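GlcNAc-alpha-1,4-Gal-releasing endo-beta-galactosidase (Clostridium perfringens, PDB 1UPS) probably hydrolyses internal beta-galactosidic linkages of glycans to release the disaccharide GlcNAc-alpha-1,4-Gal, and binds a calcium ion. Local coordinates at residues Y52-C57 with H116-W121; E120-T125 with M153-N158; Y214-M219 with Y229-L234. All coordinates share one frame; numbering follows the deposited sequence.

Contact 1 (Y52-C57 with H116-W121); sequences YLPHWC and HERNEW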
loop_
_atom_site.group_PDB
_atom_site.type_symbol
_atom_site.label_atom_id
_atom_site.label_comp_id
_atom_site.label_asym_id
_atom_site.label_seq_id
_atom_site.Cartn_x
_atom_site.Cartn_y
_atom_site.Cartn_z
ATOM N N TYR A 52 -1.645 22.757 5.685
ATOM C CA TYR A 52 -2.462 21.595 5.382
ATOM C C TYR A 52 -3.638 22.052 4.492
ATOM O O TYR A 52 -4.460 22.851 4.932
ATOM C CB TYR A 52 -2.951 20.965 6.709
ATOM C CG TYR A 52 -3.796 19.705 6.557
ATOM C CD1 TYR A 52 -3.617 18.839 5.471
ATOM C CD2 TYR A 52 -4.765 19.377 7.512
ATOM C CE1 TYR A 52 -4.419 17.669 5.331
ATOM C CE2 TYR A 52 -5.556 18.220 7.394
ATOM C CZ TYR A 52 -5.375 17.376 6.300
ATOM O OH TYR A 52 -6.175 16.256 6.180
ATOM N N LEU A 53 -3.697 21.573 3.242
ATOM C CA LEU A 53 -4.828 21.879 2.319
ATOM C C LEU A 53 -5.443 23.285 2.513
ATOM O O LEU A 53 -6.653 23.419 2.730
ATOM C CB LEU A 53 -5.920 20.799 2.402
ATOM C CG LEU A 53 -5.444 19.363 2.146
ATOM C CD1 LEU A 53 -6.532 18.344 2.538
ATOM C CD2 LEU A 53 -5.021 19.173 0.682
ATOM N N PRO A 54 -4.608 24.325 2.430
ATOM C CA PRO A 54 -5.040 25.682 2.820
ATOM C C PRO A 54 -6.165 26.278 1.961
ATOM O O PRO A 54 -6.843 27.201 2.425
ATOM C CB PRO A 54 -3.755 26.505 2.725
ATOM C CG PRO A 54 -2.881 25.755 1.730
ATOM C CD PRO A 54 -3.196 24.294 1.998
ATOM N N HIS A 55 -6.386 25.743 0.763
ATOM C CA HIS A 55 -7.490 26.202 -0.096
ATOM C C HIS A 55 -8.888 25.949 0.486
ATOM O O HIS A 55 -9.865 26.575 0.036
ATOM C CB HIS A 55 -7.390 25.563 -1.480
ATOM C CG HIS A 55 -7.256 24.074 -1.444
ATOM N ND1 HIS A 55 -6.081 23.446 -1.097
ATOM C CD2 HIS A 55 -8.153 23.091 -1.688
ATOM C CE1 HIS A 55 -6.251 22.136 -1.147
ATOM N NE2 HIS A 55 -7.499 21.891 -1.505
ATOM N N TRP A 56 -9.008 25.050 1.472
ATOM C CA TRP A 56 -10.328 24.793 2.079
ATOM C C TRP A 56 -10.710 25.810 3.157
ATOM O O TRP A 56 -11.863 25.878 3.550
ATOM C CB TRP A 56 -10.460 23.372 2.651
ATOM C CG TRP A 56 -10.295 22.286 1.619
ATOM C CD1 TRP A 56 -9.492 21.178 1.715
ATOM C CD2 TRP A 56 -10.937 22.209 0.338
ATOM N NE1 TRP A 56 -9.596 20.422 0.573
ATOM C CE2 TRP A 56 -10.475 21.027 -0.292
ATOM C CE3 TRP A 56 -11.860 23.028 -0.351
ATOM C CZ2 TRP A 56 -10.878 20.650 -1.583
ATOM C CZ3 TRP A 56 -12.286 22.646 -1.630
ATOM C CH2 TRP A 56 -11.780 21.461 -2.241
ATOM N N CYS A 57 -9.755 26.613 3.614
ATOM C CA CYS A 57 -9.952 27.396 4.829
ATOM C C CYS A 57 -10.004 28.888 4.519
ATOM O O CYS A 57 -9.118 29.414 3.842
ATOM C CB CYS A 57 -8.824 27.081 5.809
ATOM S SG CYS A 57 -8.384 25.317 5.841
ATOM N N HIS A 116 -10.883 28.193 -1.970
ATOM C CA HIS A 116 -10.166 29.469 -2.002
ATOM C C HIS A 116 -8.966 29.379 -2.933
ATOM O O HIS A 116 -8.054 28.564 -2.717
ATOM C CB HIS A 116 -9.766 29.912 -0.594
ATOM C CG HIS A 116 -10.912 29.913 0.364
ATOM N ND1 HIS A 116 -11.760 30.992 0.504
ATOM C CD2 HIS A 116 -11.387 28.949 1.185
ATOM C CE1 HIS A 116 -12.696 30.697 1.390
ATOM N NE2 HIS A 116 -12.490 29.465 1.820
ATOM N N GLU A 117 -8.977 30.216 -3.973
ATOM C CA GLU A 117 -8.021 30.098 -5.084
ATOM C C GLU A 117 -6.560 30.181 -4.651
ATOM O O GLU A 117 -6.184 31.047 -3.837
ATOM C CB GLU A 117 -8.305 31.151 -6.170
ATOM N N ARG A 118 -5.747 29.270 -5.193
ATOM C CA ARG A 118 -4.310 29.227 -4.901
ATOM C C ARG A 118 -3.537 29.364 -6.197
ATOM O O ARG A 118 -4.007 28.935 -7.263
ATOM C CB ARG A 118 -3.899 27.904 -4.225
ATOM C CG ARG A 118 -4.766 27.453 -3.045
ATOM C CD ARG A 118 -4.543 28.185 -1.714
ATOM N NE ARG A 118 -3.160 28.155 -1.243
ATOM C CZ ARG A 118 -2.656 28.987 -0.336
ATOM N NH1 ARG A 118 -3.421 29.946 0.200
ATOM N NH2 ARG A 118 -1.378 28.882 0.027
ATOM N N ASN A 119 -2.350 29.960 -6.112
ATOM C CA ASN A 119 -1.439 29.975 -7.250
ATOM C C ASN A 119 -0.744 28.622 -7.282
ATOM O O ASN A 119 0.004 28.286 -6.367
ATOM C CB ASN A 119 -0.411 31.103 -7.133
ATOM C CG ASN A 119 -1.048 32.490 -7.199
ATOM O OD1 ASN A 119 -2.059 32.703 -7.883
ATOM N ND2 ASN A 119 -0.449 33.442 -6.489
ATOM N N GLU A 120 -1.004 27.844 -8.327
ATOM C CA GLU A 120 -0.512 26.469 -8.379
ATOM C C GLU A 120 0.990 26.400 -8.182
ATOM O O GLU A 120 1.759 27.109 -8.853
ATOM C CB GLU A 120 -0.928 25.806 -9.692
ATOM C CG GLU A 120 -0.540 24.335 -9.795
ATOM C CD GLU A 120 -0.911 23.726 -11.138
ATOM O OE1 GLU A 120 -1.642 24.370 -11.936
ATOM O OE2 GLU A 120 -0.485 22.588 -11.398
ATOM N N TRP A 121 1.400 25.538 -7.248
ATOM C CA TRP A 121 2.815 25.276 -6.992
ATOM C C TRP A 121 3.038 23.773 -6.777
ATOM O O TRP A 121 2.229 23.098 -6.127
ATOM C CB TRP A 121 3.305 26.116 -5.790
ATOM C CG TRP A 121 4.678 25.723 -5.303
ATOM C CD1 TRP A 121 5.894 26.188 -5.754
ATOM C CD2 TRP A 121 4.969 24.772 -4.278
ATOM N NE1 TRP A 121 6.918 25.571 -5.073
ATOM C CE2 TRP A 121 6.380 24.693 -4.160
ATOM C CE3 TRP A 121 4.175 23.978 -3.429
ATOM C CZ2 TRP A 121 7.013 23.863 -3.218
ATOM C CZ3 TRP A 121 4.805 23.125 -2.517
ATOM C CH2 TRP A 121 6.212 23.085 -2.416
HETATM O O HOH W 1 -14.673 27.863 3.487
#
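H55 and H116 meet through the backbone: H116 N donates to H55 O (2.8 Å). The same oxygen is approached by the rim of the H116 imidazole, with CD2 3.0 Å from H55 O, while C57 O lies over one face of the ring, 3.5 Å from CD2. A water 3.2 Å from H116 NE2 also donates a weak hydrogen bond to W56 O, bridging the ring edge back to the 52-57 segment.

The second point of contact is made by R118. Its CG rests against H55 CB (3.6 Å), and bends at chi2 (-77°) and chi3 (-56°) fold the chain so that one guanidinium face receives P54 CG, 3.8 Å from R118 NE. The two side chains cross at about a right angle. The polar end of R118 is engaged by D102, which forms a salt bridge with NE.

Behind these groups, the short 3-10 turn at 54-56 sets the H55 carbonyl, and the H55 ring leads away from 116-121, with H55 CD2 over the centre of the W56 ring and H55 NE2 hydrogen-bonded to I106 O. C57 is fixed by a disulfide to C86. The contact thus joins two loops, one between strands 30-36 and 66-70, the other between strands 101-102 and 121-122, with P54 also packing on strands 94-99 and 101-102.

Contact 2 (E120-T125 with M153-N158); sequences EWRGYT and MQDDTN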
loop_
_atom_site.group_PDB
_atom_site.type_symbol
_atom_site.label_atom_id
_atom_site.label_comp_id
_atom_site.label_asym_id
_atom_site.label_seq_id
_atom_site.Cartn_x
_atom_site.Cartn_y
_atom_site.Cartn_z
ATOM N N GLU A 120 -1.004 27.844 -8.327
ATOM C CA GLU A 120 -0.512 26.469 -8.379
ATOM C C GLU A 120 0.990 26.400 -8.182
ATOM O O GLU A 120 1.759 27.109 -8.853
ATOM C CB GLU A 120 -0.928 25.806 -9.692
ATOM C CG GLU A 120 -0.540 24.335 -9.795
ATOM C CD GLU A 120 -0.911 23.726 -11.138
ATOM O OE1 GLU A 120 -1.642 24.370 -11.936
ATOM O OE2 GLU A 120 -0.485 22.588 -11.398
ATOM N N TRP A 121 1.400 25.538 -7.248
ATOM C CA TRP A 121 2.815 25.276 -6.992
ATOM C C TRP A 121 3.038 23.773 -6.777
ATOM O O TRP A 121 2.229 23.098 -6.127
ATOM C CB TRP A 121 3.305 26.116 -5.790
ATOM C CG TRP A 121 4.678 25.723 -5.303
ATOM C CD1 TRP A 121 5.894 26.188 -5.754
ATOM C CD2 TRP A 121 4.969 24.772 -4.278
ATOM N NE1 TRP A 121 6.918 25.571 -5.073
ATOM C CE2 TRP A 121 6.380 24.693 -4.160
ATOM C CE3 TRP A 121 4.175 23.978 -3.429
ATOM C CZ2 TRP A 121 7.013 23.863 -3.218
ATOM C CZ3 TRP A 121 4.805 23.125 -2.517
ATOM C CH2 TRP A 121 6.212 23.085 -2.416
ATOM N N ARG A 122 4.121 23.245 -7.346
ATOM C CA ARG A 122 4.393 21.818 -7.285
ATOM C C ARG A 122 5.837 21.606 -6.852
ATOM O O ARG A 122 6.774 21.785 -7.656
ATOM C CB ARG A 122 4.122 21.130 -8.639
ATOM C CG ARG A 122 2.726 21.432 -9.226
ATOM C CD ARG A 122 2.548 20.952 -10.643
ATOM N NE ARG A 122 2.306 19.513 -10.781
ATOM C CZ ARG A 122 1.110 18.972 -11.011
ATOM N NH1 ARG A 122 0.995 17.658 -11.173
ATOM N NH2 ARG A 122 0.021 19.744 -11.064
ATOM N N GLY A 123 6.005 21.255 -5.578
ATOM C CA GLY A 123 7.305 20.898 -5.022
ATOM C C GLY A 123 7.792 19.576 -5.581
ATOM O O GLY A 123 8.926 19.471 -6.093
ATOM N N TYR A 124 6.940 18.558 -5.482
ATOM C CA TYR A 124 7.193 17.265 -6.104
ATOM C C TYR A 124 5.892 16.540 -6.406
ATOM O O TYR A 124 5.162 16.143 -5.492
ATOM C CB TYR A 124 8.088 16.372 -5.227
ATOM C CG TYR A 124 8.481 15.085 -5.940
ATOM C CD1 TYR A 124 9.321 15.119 -7.060
ATOM C CD2 TYR A 124 7.996 13.841 -5.509
ATOM C CE1 TYR A 124 9.676 13.947 -7.727
ATOM C CE2 TYR A 124 8.330 12.659 -6.182
ATOM C CZ TYR A 124 9.181 12.728 -7.286
ATOM O OH TYR A 124 9.536 11.584 -7.956
ATOM N N THR A 125 5.603 16.383 -7.691
ATOM C CA THR A 125 4.470 15.579 -8.128
ATOM C C THR A 125 4.990 14.616 -9.185
ATOM O O THR A 125 5.772 15.018 -10.069
ATOM C CB THR A 125 3.365 16.462 -8.754
ATOM O OG1 THR A 125 3.943 17.277 -9.780
ATOM C CG2 THR A 125 2.805 17.489 -7.723
ATOM N N MET A 153 -3.410 14.908 -8.465
ATOM C CA MET A 153 -3.270 16.351 -8.630
ATOM C C MET A 153 -4.389 16.967 -9.447
ATOM O O MET A 153 -4.373 18.181 -9.698
ATOM C CB MET A 153 -1.902 16.691 -9.245
ATOM C CG MET A 153 -0.732 16.458 -8.267
ATOM S SD MET A 153 -0.781 17.434 -6.732
ATOM C CE MET A 153 -0.928 18.961 -7.220
ATOM N N GLN A 154 -5.357 16.145 -9.875
ATOM C CA GLN A 154 -6.572 16.662 -10.523
ATOM C C GLN A 154 -6.205 17.531 -11.733
ATOM O O GLN A 154 -6.805 18.570 -11.997
ATOM C CB GLN A 154 -7.455 17.415 -9.490
ATOM C CG GLN A 154 -7.987 16.462 -8.403
ATOM C CD GLN A 154 -8.566 17.150 -7.159
ATOM O OE1 GLN A 154 -8.350 16.672 -6.050
ATOM N NE2 GLN A 154 -9.302 18.245 -7.343
ATOM N N ASP A 155 -5.218 17.066 -12.484
ATOM C CA ASP A 155 -4.667 17.845 -13.605
ATOM C C ASP A 155 -5.566 17.879 -14.831
ATOM O O ASP A 155 -5.386 18.740 -15.719
ATOM C CB ASP A 155 -3.283 17.302 -13.983
ATOM C CG ASP A 155 -2.217 17.664 -12.966
ATOM O OD1 ASP A 155 -2.218 18.827 -12.460
ATOM O OD2 ASP A 155 -1.325 16.853 -12.640
ATOM N N ASP A 156 -6.527 16.952 -14.891
ATOM C CA ASP A 156 -7.475 16.901 -16.012
ATOM C C ASP A 156 -8.340 18.171 -16.112
ATOM O O ASP A 156 -8.370 18.831 -17.156
ATOM C CB ASP A 156 -8.329 15.604 -16.012
ATOM C CG ASP A 156 -9.031 15.337 -14.679
ATOM O OD1 ASP A 156 -9.924 14.452 -14.652
ATOM O OD2 ASP A 156 -8.752 15.935 -13.614
ATOM N N THR A 157 -8.998 18.542 -15.009
ATOM C CA THR A 157 -9.895 19.713 -14.999
ATOM C C THR A 157 -9.434 20.863 -14.107
ATOM O O THR A 157 -9.997 21.968 -14.173
ATOM C CB THR A 157 -11.266 19.320 -14.469
ATOM O OG1 THR A 157 -11.104 18.764 -13.160
ATOM C CG2 THR A 157 -11.847 18.200 -15.283
ATOM N N ASN A 158 -8.501 20.576 -13.205
ATOM C CA ASN A 158 -8.079 21.536 -12.186
ATOM C C ASN A 158 -9.231 22.000 -11.300
ATOM O O ASN A 158 -9.203 23.092 -10.751
ATOM C CB ASN A 158 -7.328 22.721 -12.809
ATOM C CG ASN A 158 -6.189 22.262 -13.693
ATOM O OD1 ASN A 158 -5.293 21.526 -13.228
ATOM N ND2 ASN A 158 -6.216 22.672 -14.993
#
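The guanidinium group of R122 has M153 CE over one face, displaced toward the rim, and carboxylates at its edges. R122 grips D155 end-on with two bonds, R122 NH2 to D155 OD1 (2.8 Å) and R122 NH1 to D155 OD2 (2.9 Å). Each oxygen uses its syn lone pair, although the guanidinium and carboxylate planes are turned 32° from one another. E120 OE2 lies close to the guanidinium plane and takes a further bond from R122 NH2 (2.9 Å), met nearly along its C-O axis. NH2 therefore serves both acids, whose oxygens OE2 of E120 and OD1 of D155 stand 4.3 Å apart; the arginine charge probably offsets their repulsion.

R122 NE donates to T125 OG1 (2.9 Å), which helps fix the rotation of the group. The bend at chi3 (78°) brings R122 NE to T125 while NH1 and NH2 face D155. On the side of the guanidinium where M153 CE lies, T125 CG2 packs against M153 SD (3.7 Å). E245 adds a salt bridge to R122 NH1 and a hydrogen bond to T125 OG1. The result is a surface salt-bridge network joining short strand 121-122 to the loop after strand 145-152 in the GH16 beta sandwich.

Contact 3 (Y214-M219 with Y229-L234); sequences YHIYAM and YYDNEL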
loop_
_atom_site.group_PDB
_atom_site.type_symbol
_atom_site.label_atom_id
_atom_site.label_comp_id
_atom_site.label_asym_id
_atom_site.label_seq_id
_atom_site.Cartn_x
_atom_site.Cartn_y
_atom_site.Cartn_z
ATOM N N TYR A 214 13.144 3.431 14.555
ATOM C CA TYR A 214 12.994 3.771 13.147
ATOM C C TYR A 214 12.804 2.488 12.347
ATOM O O TYR A 214 13.553 1.505 12.551
ATOM C CB TYR A 214 14.228 4.493 12.620
ATOM C CG TYR A 214 14.263 5.934 13.039
ATOM C CD1 TYR A 214 13.581 6.915 12.302
ATOM C CD2 TYR A 214 14.954 6.315 14.188
ATOM C CE1 TYR A 214 13.633 8.277 12.691
ATOM C CE2 TYR A 214 15.007 7.652 14.589
ATOM C CZ TYR A 214 14.328 8.625 13.847
ATOM O OH TYR A 214 14.385 9.945 14.264
ATOM N N HIS A 215 11.811 2.509 11.452
ATOM C CA HIS A 215 11.617 1.439 10.471
ATOM C C HIS A 215 11.405 2.036 9.092
ATOM O O HIS A 215 11.175 3.234 8.968
ATOM C CB HIS A 215 10.477 0.508 10.891
ATOM C CG HIS A 215 10.831 -0.303 12.091
ATOM N ND1 HIS A 215 11.479 -1.517 11.993
ATOM C CD2 HIS A 215 10.743 -0.024 13.415
ATOM C CE1 HIS A 215 11.724 -1.979 13.210
ATOM N NE2 HIS A 215 11.294 -1.090 14.090
ATOM N N ILE A 216 11.554 1.211 8.061
ATOM C CA ILE A 216 11.453 1.681 6.691
ATOM C C ILE A 216 10.100 1.245 6.124
ATOM O O ILE A 216 9.732 0.063 6.192
ATOM C CB ILE A 216 12.664 1.155 5.817
ATOM C CG1 ILE A 216 14.000 1.688 6.377
ATOM C CG2 ILE A 216 12.522 1.602 4.379
ATOM C CD1 ILE A 216 15.260 1.239 5.589
ATOM N N TYR A 217 9.378 2.211 5.560
ATOM C CA TYR A 217 8.082 1.988 4.922
ATOM C C TYR A 217 8.214 2.412 3.472
ATOM O O TYR A 217 8.717 3.496 3.182
ATOM C CB TYR A 217 6.994 2.849 5.606
ATOM C CG TYR A 217 6.874 2.548 7.091
ATOM C CD1 TYR A 217 7.569 3.305 8.037
ATOM C CD2 TYR A 217 6.078 1.491 7.540
ATOM C CE1 TYR A 217 7.452 3.028 9.422
ATOM C CE2 TYR A 217 5.956 1.199 8.903
ATOM C CZ TYR A 217 6.660 1.973 9.833
ATOM O OH TYR A 217 6.551 1.686 11.171
ATOM N N ALA A 218 7.756 1.571 2.558
ATOM C CA ALA A 218 7.896 1.889 1.137
ATOM C C ALA A 218 6.718 1.389 0.320
ATOM O O ALA A 218 6.042 0.421 0.696
ATOM C CB ALA A 218 9.230 1.322 0.567
ATOM N N MET A 219 6.480 2.083 -0.791
ATOM C CA MET A 219 5.501 1.671 -1.778
ATOM C C MET A 219 6.122 1.733 -3.169
ATOM O O MET A 219 6.669 2.771 -3.577
ATOM C CB MET A 219 4.261 2.585 -1.744
ATOM C CG MET A 219 3.315 2.309 -2.941
ATOM S SD MET A 219 1.956 3.515 -3.036
ATOM C CE MET A 219 2.830 4.937 -3.599
ATOM N N TYR A 229 6.198 -2.299 1.310
ATOM C CA TYR A 229 7.343 -3.009 1.897
ATOM C C TYR A 229 7.676 -2.463 3.279
ATOM O O TYR A 229 7.740 -1.243 3.470
ATOM C CB TYR A 229 8.588 -2.850 1.003
ATOM C CG TYR A 229 8.414 -3.442 -0.367
ATOM C CD1 TYR A 229 8.834 -4.748 -0.638
ATOM C CD2 TYR A 229 7.805 -2.705 -1.394
ATOM C CE1 TYR A 229 8.651 -5.300 -1.905
ATOM C CE2 TYR A 229 7.612 -3.251 -2.643
ATOM C CZ TYR A 229 8.048 -4.547 -2.896
ATOM O OH TYR A 229 7.853 -5.095 -4.153
ATOM N N TYR A 230 7.871 -3.372 4.234
ATOM C CA TYR A 230 8.267 -3.017 5.599
ATOM C C TYR A 230 9.658 -3.548 5.823
ATOM O O TYR A 230 9.878 -4.760 5.719
ATOM C CB TYR A 230 7.334 -3.675 6.607
ATOM C CG TYR A 230 7.673 -3.415 8.078
ATOM C CD1 TYR A 230 7.333 -2.194 8.682
ATOM C CD2 TYR A 230 8.281 -4.410 8.870
ATOM C CE1 TYR A 230 7.592 -1.950 10.030
ATOM C CE2 TYR A 230 8.562 -4.179 10.236
ATOM C CZ TYR A 230 8.198 -2.950 10.808
ATOM O OH TYR A 230 8.459 -2.695 12.138
ATOM N N ASP A 231 10.596 -2.649 6.139
ATOM C CA ASP A 231 12.005 -3.030 6.285
ATOM C C ASP A 231 12.451 -3.911 5.119
ATOM O O ASP A 231 13.096 -4.956 5.308
ATOM C CB ASP A 231 12.234 -3.711 7.639
ATOM C CG ASP A 231 12.092 -2.746 8.785
ATOM O OD1 ASP A 231 12.043 -3.199 9.950
ATOM O OD2 ASP A 231 12.016 -1.510 8.594
ATOM N N ASN A 232 12.087 -3.466 3.919
ATOM C CA ASN A 232 12.506 -4.081 2.647
ATOM C C ASN A 232 11.874 -5.423 2.288
ATOM O O ASN A 232 12.362 -6.097 1.368
ATOM C CB ASN A 232 14.048 -4.202 2.558
ATOM C CG ASN A 232 14.748 -2.864 2.671
ATOM O OD1 ASN A 232 14.196 -1.827 2.267
ATOM N ND2 ASN A 232 15.985 -2.874 3.205
ATOM N N GLU A 233 10.837 -5.831 3.024
ATOM C CA GLU A 233 10.138 -7.097 2.760
ATOM C C GLU A 233 8.664 -6.849 2.423
ATOM O O GLU A 233 7.977 -6.060 3.098
ATOM C CB GLU A 233 10.233 -8.057 3.959
ATOM C CG GLU A 233 9.512 -9.394 3.715
ATOM C CD GLU A 233 9.645 -10.392 4.864
ATOM O OE1 GLU A 233 8.811 -10.334 5.816
ATOM O OE2 GLU A 233 10.574 -11.245 4.802
ATOM N N LEU A 234 8.172 -7.533 1.390
ATOM C CA LEU A 234 6.790 -7.290 0.932
ATOM C C LEU A 234 5.766 -7.574 2.037
ATOM O O LEU A 234 5.821 -8.634 2.691
ATOM C CB LEU A 234 6.500 -8.139 -0.313
ATOM C CG LEU A 234 5.136 -7.886 -0.968
ATOM C CD1 LEU A 234 5.001 -6.449 -1.488
ATOM C CD2 LEU A 234 4.924 -8.893 -2.090
#
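Backbone hydrogen bonds tie A218 to Y229 in both directions, A218 N to Y229 O (3.0 Å) and Y229 N to A218 O (2.8 Å). The neighbouring Y217-Y230 pair is antiparallel and non-hydrogen-bonded, after which D231 N donates to I216 O (2.8 Å) as the chain enters the type I' turn from Y230 to E233.

Among side-chain hydrogen bonds, the carboxylate of D231 is shared between a ring and the backbone. H215 ND1 reaches the syn lone pair of D231 OD1 (2.7 Å) almost in its ring plane, and I216 N meets D231 OD2 (2.8 Å) in a nearly straight bond. With E213 at NE2, the imidazole lies between two acids.

Aromatic packing occupies the face of the sheet bearing Y217 and Y230. Y230, its CG swung opposite the backbone N (chi1 178°), lies alongside Y217 in an offset edge-to-face pair, its edge toward the face of Y217, planes 61° apart. Y230 OH, hydrogen-bonded to S207 O, stands over one face of the H215 ring.

Strand 215-221 is flanked by 225-230 and by 129-136, which bonds to it through A135, I133 and F131, while I216 also packs on Y273 of strand 267-279.

How the contacts relate
From the N terminus, contact 1 closes first, bringing the loop at 52-57 against 116-121 across 58 residues that include strands 66-70, 73-78 and 94-99. Contact 2 begins where contact 1 ends, sharing E120 and W121, and closes a shorter loop containing strands 129-136 and 145-152. Through these shared residues 116-125 runs on from the 52-57 loop to the end of strand 145-152; the two centres are 12 Å apart. Contact 3 follows separately as a local hairpin closure; it neither nests in nor crosses the others, and its centre lies 28 Å from that of contact 2. Strand 129-136, inside the loop of contact 2, pairs with 215-221 of contact 3.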